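PDB 3KRE: phosphoribosylaminoimidazole-succinocarboxamide synthase, which catalyses the ATP-dependent joining of L-aspartate to carboxyaminoimidazole ribonucleotide, giving the succinocarboxamide intermediate (SAICAR) of de novo purine biosynthesis. Local coordinates for residues Glu44-Phe49 with Glu99-Lys104; Leu70-Ser75 with Ile92-Gln97; Lys88-Ser93 with Phe213-Ile218. All blocks are in the same frame, centred on the assembly; numbering follows the deposited sequence.

Interaction 1. Residues Glu44-Phe49 with Glu99-Lys104; sequences EVIQHF and EQLVKK. With EDO (1,2-ethanediol), chain K.
H48 turns its CG trans to its own backbone N (chi1 173°), while E99 swings its CG beside the backbone N (chi1 -62°) and then runs straight out; the two side chains meet on the same face of an antiparallel strand pair. ND1 of H48 donates to OE2 of E99 at 2.7 Å, nearly straight and close to the imidazole plane. The ring stands steeply to the carboxylate, which is met on its anti side. At the far edge of the ring, NE2 lies 2.9 Å from O1 of an ethanediol, probably from the crystallisation liquor. N96 holds the other carboxylate oxygen, OE1, and CG2 of I46 packs 3.5 Å from CD of E99.

Strand 44-49 lies between 34-38 and 99-107 in the large antiparallel sheet. Hydrogen-bonded pairs V45-V102 and Q47-Q100 join the backbones; V45 N to V102 O measures 2.8 Å. On the opposite face, CG2 of V45 meets CG2 of V102 at 3.6 Å. Q47 and Q100 lie alongside each other, amide planes 69° apart. A water lies 2.9 Å from OE1 of Q47 and 2.8 Å from OE1 of Q100 and can donate to either; with other acceptors in reach, it need not serve both at once. Their NE2 groups bond to D216 O and N72 OD1 respectively.

One face thus carries a histidine-carboxylate pair whose negative partner would favour a proton on ND1; the other carries two buried amides, their orientations set mainly by the NE2 bonds to protein, their oxygens near a shared water.

Interaction 2. Residues Leu70-Ser75 with Ile92-Gln97; sequences LNNYIS and ISLLNQ
ND2 of N72 reaches two successive backbone carbonyls of the turn that follows strand 91-94, N96 O at 2.8 Å and Q97 O at 2.9 Å. Both bonds are weak, the first strongly bent at 116° and the second straighter at 148°. The stronger partner of this side chain lies elsewhere: OD1 accepts from NE2 of Q100, so the amide has a partner at either end and its rotation is probably fixed. With CG trans to the backbone N (chi1 -179°), the amide of N72 is carried from helix 67-84 to the turn.

L94 comes from the strand and divides its two methyls between neighbouring helix residues. CD1 lies 3.4 Å from ND2 of N72, and CD2 approaches the edge of the Y73 ring, 4.0 Å from CD1 of the tyrosine. The leucine and tyrosine side chains cross at about a right angle, L94 meeting the rim near the ring plane.

The phenol oxygen of Y73 comes up against CA and CG of Q97. Its OH is 3.4 Å from CA of Q97, and Q97 O stands above one face of the ring, displaced toward the rim. A water at the ring edge lies 3.1 Å from OH of Y73; its link to the Q97 side chain is doubtful.

This is a surface contact between a helix and a strand-to-strand turn. N96 ties the turn onward, its ND2 bonding to E99 and its OD1 to the backbone N of R98, just before strand 99-107. Behind the contact, L70 and I74 pack against helix 246-257, placing helix 67-84 between that C-terminal helix and the 91-94/99-107 hairpin.

Interaction 3. Residues Lys88-Ser93 with Phe213-Ile218; sequences KTHFIS and FLADEI
A single beta bridge, T89 with L214, ties the run into strand 91-94 to strand 213-214, which pairs with 192-204 in the large antiparallel sheet of the SAICAR synthetase fold. Two backbone bonds make it: L214 N gives to K88 O at 2.9 Å, and L214 O takes H90 N at 2.8 Å. L214 is therefore held through both its NH and its carbonyl. Beside the bridge, OG1 of T89 accepts from the backbone N of F91, 3.0 Å away, closing an ST turn just where the chain swings off into its strand.

The tight part is around H90. Its CG lies between the backbone N and the carbonyl carbon (chi1 70°), which lays the imidazole across the chain at A215. CA of A215 sits 3.6 Å from the centroid of the H90 ring and only 7° off the normal, a CH-pi contact squarely over the face, and the methyl CB of A215 comes within 3.8 Å of ND1. V102 and Q47 also touch the H90 side chain, which is buried.

The looser side lies at the start of the contact, where K88 is exposed. Its CB makes an off-centre CH-pi contact with the F213 ring, 4.2 Å from the centroid and 29° off the normal, while the rest of the lysine chain runs outward to a salt bridge with D211. F213 itself is partly exposed. At the other end, the D216 carboxylate forms salt bridges with K198 and K34.

Between these two sides the edge of the F213 ring meets T89 O, its CD1 3.5 Å away, near the ring plane.

Overall arrangement
From the N terminus, strand 44-49 comes first; the chain then runs through helix 67-84 and strand 91-94 before strand 99-107 returns to pair with it, closing interaction 1 over a 49-residue excursion. Interaction 2 nests inside that loop, tying helix 67-84 to the turn after strand 91-94. Interaction 3 leaves from 88-93, within the same loop, and crosses interaction 1, closing at 213-218 after a further 119 residues. Interactions 2 and 3 share I92 and S93, and S75 OG is hydrogen-bonded to I218 N. S93 O and H90 O also approach L101 N and K103 N, so the run from H90 through strand 91-94 links all three through the common sheet.

Interaction 1. Residues Glu44-Phe49 with Glu99-Lys104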
loop_
_atom_site.group_PDB
_atom_site.type_symbol
_atom_site.label_atom_id
_atom_site.label_comp_id
_atom_site.label_asym_id
_atom_site.label_seq_id
_atom_site.Cartn_x
_atom_site.Cartn_y
_atom_site.Cartn_z
ATOM N N GLU A 44 -16.692 -9.827 -8.328
ATOM C CA GLU A 44 -15.482 -9.252 -8.894
ATOM C C GLU A 44 -15.692 -7.774 -9.186
ATOM O O GLU A 44 -16.743 -7.382 -9.738
ATOM C CB GLU A 44 -15.125 -9.996 -10.174
ATOM C CG GLU A 44 -14.702 -11.408 -9.953
ATOM C CD GLU A 44 -14.450 -12.161 -11.262
ATOM O OE1 GLU A 44 -14.776 -11.663 -12.386
ATOM O OE2 GLU A 44 -13.955 -13.281 -11.115
ATOM N N VAL A 45 -14.697 -6.963 -8.871
ATOM C CA VAL A 45 -14.744 -5.535 -9.136
ATOM C C VAL A 45 -13.483 -5.078 -9.854
ATOM O O VAL A 45 -12.481 -5.818 -9.907
ATOM C CB VAL A 45 -14.995 -4.732 -7.844
ATOM C CG1 VAL A 45 -16.416 -5.016 -7.361
ATOM C CG2 VAL A 45 -13.925 -4.996 -6.747
ATOM N N ILE A 46 -13.552 -3.888 -10.457
ATOM C CA ILE A 46 -12.401 -3.333 -11.170
ATOM C C ILE A 46 -11.789 -2.261 -10.308
ATOM O O ILE A 46 -12.485 -1.339 -9.860
ATOM C CB ILE A 46 -12.788 -2.746 -12.554
ATOM C CG1 ILE A 46 -13.227 -3.852 -13.492
ATOM C CG2 ILE A 46 -11.616 -1.886 -13.170
ATOM C CD1 ILE A 46 -13.907 -3.348 -14.704
ATOM N N GLN A 47 -10.491 -2.389 -10.040
ATOM C CA GLN A 47 -9.752 -1.358 -9.347
ATOM C C GLN A 47 -9.104 -0.491 -10.414
ATOM O O GLN A 47 -8.288 -0.985 -11.190
ATOM C CB GLN A 47 -8.713 -2.000 -8.422
ATOM C CG GLN A 47 -7.951 -1.050 -7.535
ATOM C CD GLN A 47 -6.868 -1.749 -6.717
ATOM O OE1 GLN A 47 -5.957 -2.365 -7.257
ATOM N NE2 GLN A 47 -6.973 -1.654 -5.425
ATOM N N HIS A 48 -9.525 0.781 -10.460
ATOM C CA HIS A 48 -9.130 1.723 -11.496
ATOM C C HIS A 48 -8.264 2.796 -10.838
ATOM O O HIS A 48 -8.686 3.462 -9.859
ATOM C CB HIS A 48 -10.358 2.325 -12.180
ATOM C CG HIS A 48 -10.040 3.427 -13.144
ATOM N ND1 HIS A 48 -10.148 3.267 -14.513
ATOM C CD2 HIS A 48 -9.642 4.708 -12.944
ATOM C CE1 HIS A 48 -9.811 4.397 -15.113
ATOM N NE2 HIS A 48 -9.490 5.287 -14.187
ATOM N N PHE A 49 -7.034 2.926 -11.345
ATOM C CA PHE A 49 -6.064 3.890 -10.803
ATOM C C PHE A 49 -6.188 5.242 -11.482
ATOM O O PHE A 49 -6.004 5.328 -12.695
ATOM C CB PHE A 49 -4.637 3.331 -10.931
ATOM C CG PHE A 49 -4.370 2.157 -10.021
ATOM C CD1 PHE A 49 -3.573 2.301 -8.862
ATOM C CD2 PHE A 49 -4.928 0.927 -10.286
ATOM C CE1 PHE A 49 -3.339 1.181 -8.037
ATOM C CE2 PHE A 49 -4.696 -0.164 -9.447
ATOM C CZ PHE A 49 -3.910 -0.017 -8.345
ATOM N N GLU A 99 -6.299 -0.460 -14.953
ATOM C CA GLU A 99 -7.277 -1.293 -14.252
ATOM C C GLU A 99 -6.807 -2.694 -14.021
ATOM O O GLU A 99 -6.104 -3.280 -14.836
ATOM C CB GLU A 99 -8.604 -1.334 -15.016
ATOM C CG GLU A 99 -9.234 0.040 -15.115
ATOM C CD GLU A 99 -10.539 0.093 -15.850
ATOM O OE1 GLU A 99 -10.841 -0.810 -16.661
ATOM O OE2 GLU A 99 -11.264 1.085 -15.627
ATOM N N GLN A 100 -7.221 -3.222 -12.894
ATOM C CA GLN A 100 -7.049 -4.639 -12.608
ATOM C C GLN A 100 -8.350 -5.164 -12.041
ATOM O O GLN A 100 -9.113 -4.419 -11.429
ATOM C CB GLN A 100 -5.848 -4.899 -11.679
ATOM C CG GLN A 100 -5.692 -4.034 -10.528
ATOM C CD GLN A 100 -4.354 -4.215 -9.851
ATOM O OE1 GLN A 100 -4.214 -5.071 -8.995
ATOM N NE2 GLN A 100 -3.373 -3.350 -10.189
ATOM N N LEU A 101 -8.595 -6.435 -12.289
ATOM C CA LEU A 101 -9.732 -7.165 -11.776
ATOM C C LEU A 101 -9.338 -7.723 -10.419
ATOM O O LEU A 101 -8.303 -8.398 -10.281
ATOM C CB LEU A 101 -10.097 -8.315 -12.702
ATOM C CG LEU A 101 -11.460 -8.980 -12.448
ATOM C CD1 LEU A 101 -12.615 -7.964 -12.700
ATOM C CD2 LEU A 101 -11.631 -10.234 -13.307
ATOM N N VAL A 102 -10.177 -7.468 -9.427
ATOM C CA VAL A 102 -9.919 -7.939 -8.080
ATOM C C VAL A 102 -11.191 -8.493 -7.427
ATOM O O VAL A 102 -12.345 -8.183 -7.839
ATOM C CB VAL A 102 -9.349 -6.816 -7.180
ATOM C CG1 VAL A 102 -8.055 -6.214 -7.750
ATOM C CG2 VAL A 102 -10.418 -5.715 -6.983
ATOM N N LYS A 103 -10.967 -9.302 -6.393
ATOM C CA LYS A 103 -12.041 -9.905 -5.614
ATOM C C LYS A 103 -12.817 -8.796 -4.913
ATOM O O LYS A 103 -12.211 -7.909 -4.369
ATOM C CB LYS A 103 -11.474 -10.848 -4.547
ATOM C CG LYS A 103 -10.771 -12.101 -5.087
ATOM C CD LYS A 103 -10.314 -13.061 -3.944
ATOM C CE LYS A 103 -10.972 -14.466 -4.003
ATOM N NZ LYS A 103 -12.376 -14.428 -4.437
ATOM N N LYS A 104 -14.126 -8.905 -4.859
ATOM C CA LYS A 104 -14.915 -8.027 -4.048
ATOM C C LYS A 104 -14.843 -8.572 -2.617
ATOM O O LYS A 104 -15.368 -9.646 -2.313
ATOM C CB LYS A 104 -16.345 -7.927 -4.558
ATOM C CG LYS A 104 -17.170 -6.835 -3.859
ATOM C CD LYS A 104 -18.576 -6.717 -4.429
ATOM C CE LYS A 104 -19.238 -5.390 -3.974
ATOM N NZ LYS A 104 -20.642 -5.224 -4.539
HETATM C C1 EDO K . -7.772 8.668 -14.883
HETATM O O1 EDO K . -8.842 8.099 -14.125
HETATM C C2 EDO K . -7.609 10.174 -14.614
HETATM O O2 EDO K . -7.114 10.529 -13.289
HETATM O O HOH W 1 -3.514 -3.870 -6.593
#

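Interaction 2. Residues Leu70-Ser75 with Ile92-Gln97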
loop_
_atom_site.group_PDB
_atom_site.type_symbol
_atom_site.label_atom_id
_atom_site.label_comp_id
_atom_site.label_asym_id
_atom_site.label_seq_id
_atom_site.Cartn_x
_atom_site.Cartn_y
_atom_site.Cartn_z
ATOM N N LEU A 70 1.277 3.750 -13.811
ATOM C CA LEU A 70 2.439 3.143 -13.196
ATOM C C LEU A 70 2.097 2.416 -11.890
ATOM O O LEU A 70 2.586 1.308 -11.647
ATOM C CB LEU A 70 3.551 4.178 -12.986
ATOM C CG LEU A 70 4.101 4.822 -14.240
ATOM C CD1 LEU A 70 5.105 5.910 -13.792
ATOM C CD2 LEU A 70 4.763 3.756 -15.143
ATOM N N ASN A 71 1.200 2.992 -11.087
ATOM C CA ASN A 71 0.774 2.358 -9.838
ATOM C C ASN A 71 0.019 1.048 -10.098
ATOM O O ASN A 71 0.252 0.030 -9.424
ATOM C CB ASN A 71 -0.076 3.322 -8.969
ATOM C CG ASN A 71 0.755 4.359 -8.241
ATOM O OD1 ASN A 71 0.216 5.260 -7.572
ATOM N ND2 ASN A 71 2.038 4.260 -8.370
ATOM N N ASN A 72 -0.820 1.046 -11.131
ATOM C CA ASN A 72 -1.507 -0.158 -11.561
ATOM C C ASN A 72 -0.520 -1.280 -11.914
ATOM O O ASN A 72 -0.618 -2.413 -11.416
ATOM C CB ASN A 72 -2.412 0.170 -12.750
ATOM C CG ASN A 72 -3.173 -1.018 -13.241
ATOM O OD1 ASN A 72 -3.766 -1.773 -12.434
ATOM N ND2 ASN A 72 -3.179 -1.212 -14.558
ATOM N N TYR A 73 0.437 -0.957 -12.772
ATOM C CA TYR A 73 1.467 -1.928 -13.164
ATOM C C TYR A 73 2.341 -2.383 -11.994
ATOM O O TYR A 73 2.580 -3.575 -11.831
ATOM C CB TYR A 73 2.343 -1.395 -14.272
ATOM C CG TYR A 73 1.637 -1.229 -15.604
ATOM C CD1 TYR A 73 0.710 -2.185 -16.036
ATOM C CD2 TYR A 73 1.968 -0.201 -16.461
ATOM C CE1 TYR A 73 0.101 -2.083 -17.251
ATOM C CE2 TYR A 73 1.359 -0.079 -17.701
ATOM C CZ TYR A 73 0.409 -1.033 -18.080
ATOM O OH TYR A 73 -0.223 -0.999 -19.317
ATOM N N ILE A 74 2.797 -1.450 -11.173
ATOM C CA ILE A 74 3.624 -1.800 -10.024
ATOM C C ILE A 74 2.839 -2.655 -9.027
ATOM O O ILE A 74 3.339 -3.683 -8.554
ATOM C CB ILE A 74 4.200 -0.536 -9.305
ATOM C CG1 ILE A 74 5.196 0.128 -10.214
ATOM C CG2 ILE A 74 4.861 -0.917 -7.971
ATOM C CD1 ILE A 74 5.566 1.624 -9.826
ATOM N N SER A 75 1.623 -2.258 -8.719
ATOM C CA SER A 75 0.821 -3.019 -7.738
ATOM C C SER A 75 0.463 -4.433 -8.206
ATOM O O SER A 75 0.621 -5.416 -7.452
ATOM C CB SER A 75 -0.437 -2.226 -7.361
ATOM O OG SER A 75 -1.050 -2.801 -6.231
ATOM N N ILE A 92 -6.897 -10.556 -9.102
ATOM C CA ILE A 92 -7.289 -11.589 -10.076
ATOM C C ILE A 92 -6.532 -11.483 -11.393
ATOM O O ILE A 92 -5.914 -12.466 -11.839
ATOM C CB ILE A 92 -8.808 -11.603 -10.335
ATOM C CG1 ILE A 92 -9.551 -11.866 -9.022
ATOM C CG2 ILE A 92 -9.157 -12.667 -11.422
ATOM C CD1 ILE A 92 -11.089 -11.660 -9.109
ATOM N N SER A 93 -6.591 -10.329 -12.050
ATOM C CA SER A 93 -5.945 -10.182 -13.337
ATOM C C SER A 93 -5.693 -8.718 -13.667
ATOM O O SER A 93 -6.444 -7.845 -13.241
ATOM C CB SER A 93 -6.811 -10.839 -14.419
ATOM O OG SER A 93 -6.144 -10.804 -15.656
ATOM N N LEU A 94 -4.637 -8.459 -14.431
ATOM C CA LEU A 94 -4.378 -7.118 -14.980
ATOM C C LEU A 94 -5.249 -6.963 -16.236
ATOM O O LEU A 94 -5.206 -7.799 -17.134
ATOM C CB LEU A 94 -2.884 -6.993 -15.306
ATOM C CG LEU A 94 -2.374 -5.678 -15.869
ATOM C CD1 LEU A 94 -2.605 -4.525 -14.858
ATOM C CD2 LEU A 94 -0.863 -5.808 -16.211
ATOM N N LEU A 95 -6.056 -5.905 -16.299
ATOM C CA LEU A 95 -6.989 -5.724 -17.419
ATOM C C LEU A 95 -6.475 -4.808 -18.510
ATOM O O LEU A 95 -6.648 -5.092 -19.708
ATOM C CB LEU A 95 -8.296 -5.182 -16.895
ATOM C CG LEU A 95 -9.057 -6.138 -15.991
ATOM C CD1 LEU A 95 -10.248 -5.393 -15.399
ATOM C CD2 LEU A 95 -9.569 -7.426 -16.750
ATOM N N ASN A 96 -5.911 -3.676 -18.092
ATOM C CA ASN A 96 -5.453 -2.630 -19.002
ATOM C C ASN A 96 -4.521 -1.648 -18.285
ATOM O O ASN A 96 -4.132 -1.898 -17.152
ATOM C CB ASN A 96 -6.653 -1.930 -19.656
ATOM C CG ASN A 96 -7.599 -1.323 -18.653
ATOM O OD1 ASN A 96 -7.201 -0.509 -17.841
ATOM N ND2 ASN A 96 -8.881 -1.691 -18.736
ATOM N N GLN A 97 -4.165 -0.531 -18.927
ATOM C CA GLN A 97 -3.185 0.399 -18.362
ATOM C C GLN A 97 -3.547 0.916 -16.967
ATOM O O GLN A 97 -2.696 1.178 -16.180
ATOM C CB GLN A 97 -3.003 1.599 -19.291
ATOM C CG GLN A 97 -2.221 1.306 -20.565
ATOM C CD GLN A 97 -2.008 2.571 -21.367
ATOM O OE1 GLN A 97 -2.947 3.120 -21.943
ATOM N NE2 GLN A 97 -0.783 3.060 -21.379
HETATM O O HOH W 2 0.949 1.238 -21.035
#

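Interaction 3. Residues Lys88-Ser93 with Phe213-Ile218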
loop_
_atom_site.group_PDB
_atom_site.type_symbol
_atom_site.label_atom_id
_atom_site.label_comp_id
_atom_site.label_asym_id
_atom_site.label_seq_id
_atom_site.Cartn_x
_atom_site.Cartn_y
_atom_site.Cartn_z
ATOM N N LYS A 88 -2.158 -14.423 0.375
ATOM C CA LYS A 88 -3.508 -14.326 -0.176
ATOM C C LYS A 88 -3.792 -12.861 -0.476
ATOM O O LYS A 88 -3.576 -12.001 0.392
ATOM C CB LYS A 88 -4.528 -14.883 0.823
ATOM C CG LYS A 88 -4.271 -16.330 1.191
ATOM C CD LYS A 88 -5.277 -16.948 2.168
ATOM C CE LYS A 88 -4.801 -18.362 2.549
ATOM N NZ LYS A 88 -5.773 -19.037 3.469
ATOM N N THR A 89 -4.305 -12.582 -1.676
ATOM C CA THR A 89 -4.535 -11.189 -2.087
ATOM C C THR A 89 -5.855 -11.079 -2.825
ATOM O O THR A 89 -6.434 -12.100 -3.229
ATOM C CB THR A 89 -3.461 -10.662 -3.036
ATOM O OG1 THR A 89 -3.682 -11.201 -4.344
ATOM C CG2 THR A 89 -2.056 -11.024 -2.574
ATOM N N HIS A 90 -6.299 -9.844 -3.049
ATOM C CA HIS A 90 -7.502 -9.633 -3.840
ATOM C C HIS A 90 -7.255 -9.670 -5.359
ATOM O O HIS A 90 -8.183 -9.594 -6.163
ATOM C CB HIS A 90 -8.188 -8.335 -3.439
ATOM C CG HIS A 90 -7.458 -7.092 -3.834
ATOM N ND1 HIS A 90 -8.061 -5.850 -3.794
ATOM C CD2 HIS A 90 -6.224 -6.899 -4.331
ATOM C CE1 HIS A 90 -7.197 -4.937 -4.192
ATOM N NE2 HIS A 90 -6.076 -5.542 -4.540
ATOM N N PHE A 91 -6.010 -9.854 -5.764
ATOM C CA PHE A 91 -5.688 -9.672 -7.180
ATOM C C PHE A 91 -6.158 -10.856 -8.033
ATOM O O PHE A 91 -5.882 -12.039 -7.710
ATOM C CB PHE A 91 -4.192 -9.451 -7.347
ATOM C CG PHE A 91 -3.764 -9.378 -8.785
ATOM C CD1 PHE A 91 -3.873 -8.197 -9.491
ATOM C CD2 PHE A 91 -3.238 -10.500 -9.420
ATOM C CE1 PHE A 91 -3.496 -8.146 -10.833
ATOM C CE2 PHE A 91 -2.835 -10.458 -10.773
ATOM C CZ PHE A 91 -2.961 -9.271 -11.468
ATOM N N ILE A 92 -6.897 -10.556 -9.102
ATOM C CA ILE A 92 -7.289 -11.589 -10.076
ATOM C C ILE A 92 -6.532 -11.483 -11.393
ATOM O O ILE A 92 -5.914 -12.466 -11.839
ATOM C CB ILE A 92 -8.808 -11.603 -10.335
ATOM C CG1 ILE A 92 -9.551 -11.866 -9.022
ATOM C CG2 ILE A 92 -9.157 -12.667 -11.422
ATOM C CD1 ILE A 92 -11.089 -11.660 -9.109
ATOM N N SER A 93 -6.591 -10.329 -12.050
ATOM C CA SER A 93 -5.945 -10.182 -13.337
ATOM C C SER A 93 -5.693 -8.718 -13.667
ATOM O O SER A 93 -6.444 -7.845 -13.241
ATOM C CB SER A 93 -6.811 -10.839 -14.419
ATOM O OG SER A 93 -6.144 -10.804 -15.656
ATOM N N PHE A 213 -7.100 -11.200 3.320
ATOM C CA PHE A 213 -6.645 -10.997 1.946
ATOM C C PHE A 213 -6.045 -9.632 1.831
ATOM O O PHE A 213 -6.697 -8.644 2.141
ATOM C CB PHE A 213 -7.804 -11.134 0.968
ATOM C CG PHE A 213 -8.252 -12.578 0.822
ATOM C CD1 PHE A 213 -7.820 -13.348 -0.241
ATOM C CD2 PHE A 213 -9.006 -13.168 1.822
ATOM C CE1 PHE A 213 -8.182 -14.673 -0.351
ATOM C CE2 PHE A 213 -9.362 -14.549 1.728
ATOM C CZ PHE A 213 -8.977 -15.262 0.644
ATOM N N LEU A 214 -4.849 -9.567 1.272
ATOM C CA LEU A 214 -4.236 -8.279 1.012
ATOM C C LEU A 214 -5.026 -7.524 -0.079
ATOM O O LEU A 214 -5.353 -8.074 -1.147
ATOM C CB LEU A 214 -2.783 -8.434 0.576
ATOM C CG LEU A 214 -1.976 -7.144 0.529
ATOM C CD1 LEU A 214 -1.761 -6.579 1.942
ATOM C CD2 LEU A 214 -0.648 -7.461 -0.151
ATOM N N ALA A 215 -5.305 -6.258 0.194
ATOM C CA ALA A 215 -6.154 -5.451 -0.702
ATOM C C ALA A 215 -5.468 -4.119 -1.033
ATOM O O ALA A 215 -4.248 -4.020 -0.958
ATOM C CB ALA A 215 -7.480 -5.256 -0.042
ATOM N N ASP A 216 -6.252 -3.097 -1.402
ATOM C CA ASP A 216 -5.719 -1.784 -1.789
ATOM C C ASP A 216 -4.591 -1.924 -2.812
ATOM O O ASP A 216 -4.777 -2.650 -3.782
ATOM C CB ASP A 216 -5.304 -0.962 -0.576
ATOM C CG ASP A 216 -5.179 0.519 -0.910
ATOM O OD1 ASP A 216 -6.163 1.075 -1.386
ATOM O OD2 ASP A 216 -4.080 1.095 -0.805
ATOM N N GLU A 217 -3.455 -1.245 -2.634
ATOM C CA GLU A 217 -2.390 -1.306 -3.616
ATOM C C GLU A 217 -1.053 -1.365 -2.931
ATOM O O GLU A 217 -0.913 -0.976 -1.752
ATOM C CB GLU A 217 -2.434 -0.083 -4.524
ATOM C CG GLU A 217 -2.179 1.220 -3.783
ATOM C CD GLU A 217 -2.322 2.432 -4.685
ATOM O OE1 GLU A 217 -1.381 2.752 -5.448
ATOM O OE2 GLU A 217 -3.391 3.046 -4.647
ATOM N N ILE A 218 -0.063 -1.826 -3.678
ATOM C CA ILE A 218 1.314 -1.770 -3.239
ATOM C C ILE A 218 2.042 -1.008 -4.317
ATOM O O ILE A 218 2.313 -1.528 -5.387
ATOM C CB ILE A 218 1.931 -3.160 -3.078
ATOM C CG1 ILE A 218 1.053 -4.026 -2.150
ATOM C CG2 ILE A 218 3.391 -3.034 -2.560
ATOM C CD1 ILE A 218 1.339 -5.502 -2.380
#